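Local coordinates for alpha-L-rhamnosidase (Aspergillus terreus, PDB 6GSZ), which probably hydrolyses terminal non-reducing alpha-L-rhamnose residues in alpha-L-rhamnosides and binds calcium, at residues A[510-514]-A[515-519]. Sequence-based numbering, arbitrary orientation.
Sequences PYVIP and NIHGN. With NAG (2-acetamido-2-deoxy-beta-D-glucopyranose), chain B.
Pro510 and Asn515 meet where the chain turns back on itself, the two side chains crossing at about a right angle; the Ile513-Pro514 peptide bond within the turn is cis. Followed outward, Asn515 CB lies 3.5 Å from Val512 O, the carbonyl that also receives a CA-H...O contact from Asn515 CA. With CG anti to the backbone N (chi1 174°), the amide reaches Pro510, whose CB stands 3.5 Å from Asn515 CG. Asn515 OD1 accepts from His517 N at 2.9 Å, which closes an Asx turn; this donor sits above the carbonyl plane, 53° out of it. A water accepts from Val512 N and also links Asn515 OD1 and His517 ND1, bridging both limbs of this loop of the six-hairpin glycosidase domain. Pro510 CB and CG lie over one face of the Asn515 amide, CG 3.5 Å from Asn515 ND2. Asn515 ND2 donates in the amide plane to Gly518 O, 2.9 Å away and nearly straight at 171°; together with the His517 N bond to OD1, this limits the amide's rotation. Val512 CG2 approaches the His517 ring obliquely, 3.9 Å from ND1, while Ile516 CG1 lies above one face of that ring, offset toward its rim. Beyond the turn, Asn519 ND2 comes within 3.5 Å of C6 of the NAG of glycan chain B, a van der Waals approach.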
ATOM      1  N   PRO A 510      16.609  -7.415   5.074  1.00 12.26           N
ATOM      2  CA  PRO A 510      15.806  -8.385   5.819  1.00 11.74           C
ATOM      3  C   PRO A 510      14.597  -8.823   4.999  1.00 11.62           C
ATOM      4  O   PRO A 510      14.137  -8.106   4.129  1.00 11.66           O
ATOM      5  CB  PRO A 510      15.399  -7.653   7.082  1.00 11.83           C
ATOM      6  CG  PRO A 510      16.466  -6.621   7.248  1.00 12.37           C
ATOM      7  CD  PRO A 510      16.808  -6.173   5.836  1.00 12.82           C
ATOM      8  N   TYR A 511      14.087 -10.006   5.277  1.00 10.72           N
ATOM      9  CA  TYR A 511      12.950 -10.540   4.536  1.00 10.15           C
ATOM     10  C   TYR A 511      11.699  -9.681   4.647  1.00 10.33           C
ATOM     11  O   TYR A 511      10.927  -9.576   3.707  1.00 10.91           O
ATOM     12  CB  TYR A 511      12.658 -11.993   4.916  1.00 10.73           C
ATOM     13  CG  TYR A 511      13.816 -12.933   4.675  1.00 11.12           C
ATOM     14  CD1 TYR A 511      14.819 -12.677   3.745  1.00 11.68           C
ATOM     15  CD2 TYR A 511      13.830 -14.155   5.332  1.00 13.34           C
ATOM     16  CE1 TYR A 511      15.883 -13.553   3.608  1.00 13.33           C
ATOM     17  CE2 TYR A 511      14.868 -15.046   5.174  1.00 15.57           C
ATOM     18  CZ  TYR A 511      15.899 -14.751   4.308  1.00 13.45           C
ATOM     19  OH  TYR A 511      16.946 -15.621   4.162  1.00 15.04           O
ATOM     20  N   VAL A 512      11.459  -9.151   5.852  1.00 10.33           N
ATOM     21  CA  VAL A 512      10.318  -8.278   6.080  1.00 10.48           C
ATOM     22  C   VAL A 512      10.772  -6.932   6.628  1.00  9.63           C
ATOM     23  O   VAL A 512      11.785  -6.848   7.313  1.00 10.63           O
ATOM     24  CB  VAL A 512       9.258  -8.886   7.018  1.00 10.41           C
ATOM     25  CG1 VAL A 512       8.865 -10.273   6.539  1.00 11.32           C
ATOM     26  CG2 VAL A 512       9.675  -8.955   8.488  1.00 11.89           C
ATOM     27  N   ILE A 513      10.014  -5.896   6.254  1.00  9.39           N
ATOM     28  CA  ILE A 513      10.280  -4.522   6.648  1.00  9.09           C
ATOM     29  C   ILE A 513       8.975  -3.908   7.109  1.00  9.19           C
ATOM     30  O   ILE A 513       7.985  -3.852   6.353  1.00 10.20           O
ATOM     31  CB  ILE A 513      10.792  -3.689   5.474  1.00  9.24           C
ATOM     32  CG1 ILE A 513      12.040  -4.287   4.815  1.00 13.38           C
ATOM     33  CG2 ILE A 513      11.000  -2.241   5.864  1.00 10.62           C
ATOM     34  CD1 ILE A 513      13.325  -4.286   5.651  1.00 11.80           C
ATOM     35  N   PRO A 514       8.887  -3.381   8.354  1.00 10.19           N
ATOM     36  CA  PRO A 514       9.948  -3.384   9.382  1.00  9.46           C
ATOM     37  C   PRO A 514      10.415  -4.787   9.793  1.00  8.91           C
ATOM     38  O   PRO A 514       9.637  -5.767   9.717  1.00 10.29           O
ATOM     39  CB  PRO A 514       9.245  -2.729  10.578  1.00 10.01           C
ATOM     40  CG  PRO A 514       8.208  -1.791   9.931  1.00 11.07           C
ATOM     41  CD  PRO A 514       7.696  -2.624   8.766  1.00 10.38           C
ATOM     42  N   ASN A 515      11.695  -4.863  10.135  1.00 10.46           N
ATOM     43  CA  ASN A 515      12.325  -6.138  10.398  1.00 11.64           C
ATOM     44  C   ASN A 515      12.125  -6.541  11.878  1.00 12.72           C
ATOM     45  O   ASN A 515      12.774  -5.967  12.741  1.00 14.89           O
ATOM     46  CB  ASN A 515      13.802  -6.075  10.048  1.00 11.72           C
ATOM     47  CG  ASN A 515      14.547  -7.332  10.427  1.00 12.84           C
ATOM     48  OD1 ASN A 515      13.934  -8.404  10.425  1.00 13.41           O
ATOM     49  ND2 ASN A 515      15.868  -7.187  10.640  1.00 15.00           N
ATOM     50  N   ILE A 516      11.347  -7.603  12.104  1.00 11.94           N
ATOM     51  CA  ILE A 516      11.109  -8.130  13.446  1.00 12.67           C
ATOM     52  C   ILE A 516      11.998  -9.335  13.725  1.00 15.13           C
ATOM     53  O   ILE A 516      11.879  -9.911  14.788  1.00 18.83           O
ATOM     54  CB  ILE A 516       9.626  -8.500  13.647  1.00 14.82           C
ATOM     55  CG1 ILE A 516       9.129  -9.532  12.622  1.00 16.07           C
ATOM     56  CG2 ILE A 516       8.815  -7.237  13.642  1.00 18.14           C
ATOM     57  CD1 ILE A 516       7.894 -10.307  12.999  1.00 18.27           C
ATOM     58  N   HIS A 517      12.821  -9.769  12.767  1.00 15.55           N
ATOM     59  CA  HIS A 517      13.527 -11.054  12.809  1.00 16.81           C
ATOM     60  C   HIS A 517      15.023 -10.945  13.143  1.00 20.21           C
ATOM     61  O   HIS A 517      15.708 -11.999  13.203  1.00 32.15           O
ATOM     62  CB  HIS A 517      13.363 -11.819  11.486  1.00 17.89           C
ATOM     63  CG  HIS A 517      11.948 -12.196  11.202  1.00 16.77           C
ATOM     64  ND1 HIS A 517      11.383 -12.115   9.951  1.00 19.71           N
ATOM     65  CD2 HIS A 517      10.974 -12.694  12.006  1.00 19.99           C
ATOM     66  CE1 HIS A 517      10.108 -12.521  10.010  1.00 18.63           C
ATOM     67  NE2 HIS A 517       9.835 -12.864  11.259  1.00 17.53           N
ATOM     68  N   GLY A 518      15.556  -9.752  13.377  1.00 19.22           N
ATOM     69  CA  GLY A 518      16.990  -9.644  13.759  1.00 25.48           C
ATOM     70  C   GLY A 518      17.913  -9.771  12.550  1.00 21.80           C
ATOM     71  O   GLY A 518      17.483  -9.456  11.443  1.00 20.84           O
ATOM     72  N   ASN A 519      19.156 -10.251  12.757  1.00 21.88           N
ATOM     73  CA  ASN A 519      20.175 -10.159  11.736  1.00 23.00           C
ATOM     74  C   ASN A 519      20.569 -11.519  11.126  1.00 23.31           C
ATOM     75  O   ASN A 519      21.525 -11.588  10.354  1.00 31.52           O
ATOM     76  CB  ASN A 519      21.393  -9.400  12.255  1.00 28.13           C
ATOM     77  CG  ASN A 519      22.246 -10.220  13.193  1.00 31.61           C
ATOM     78  OD1 ASN A 519      21.813 -11.269  13.671  1.00 39.34           O
ATOM     79  ND2 ASN A 519      23.452  -9.735  13.485  1.00 40.02           N
TER
HETATM   80  C1  NAG B   1      21.384  -3.832  14.659  1.00 19.14           C
HETATM   81  C2  NAG B   1      20.357  -3.429  15.730  1.00 17.64           C
HETATM   82  C3  NAG B   1      20.689  -4.073  17.055  1.00 22.59           C
HETATM   83  C4  NAG B   1      20.810  -5.572  16.933  1.00 23.33           C
HETATM   84  C5  NAG B   1      21.825  -5.884  15.833  1.00 21.96           C
HETATM   85  C6  NAG B   1      21.866  -7.382  15.563  1.00 26.90           C
HETATM   86  C7  NAG B   1      19.126  -1.298  15.788  1.00 18.93           C
HETATM   87  C8  NAG B   1      19.269   0.194  15.959  1.00 20.47           C
HETATM   88  N2  NAG B   1      20.282  -2.004  15.893  1.00 18.36           N
HETATM   89  O3  NAG B   1      19.662  -3.750  17.984  1.00 23.93           O
HETATM   90  O4  NAG B   1      21.272  -6.042  18.195  1.00 27.76           O
HETATM   91  O5  NAG B   1      21.378  -5.256  14.618  1.00 21.30           O
HETATM   92  O6  NAG B   1      20.512  -7.901  15.353  1.00 31.21           O
HETATM   93  O7  NAG B   1      18.039  -1.843  15.542  1.00 20.79           O
HETATM   94  O   HOH W   1      12.885  -9.997   8.327  1.00 13.75           O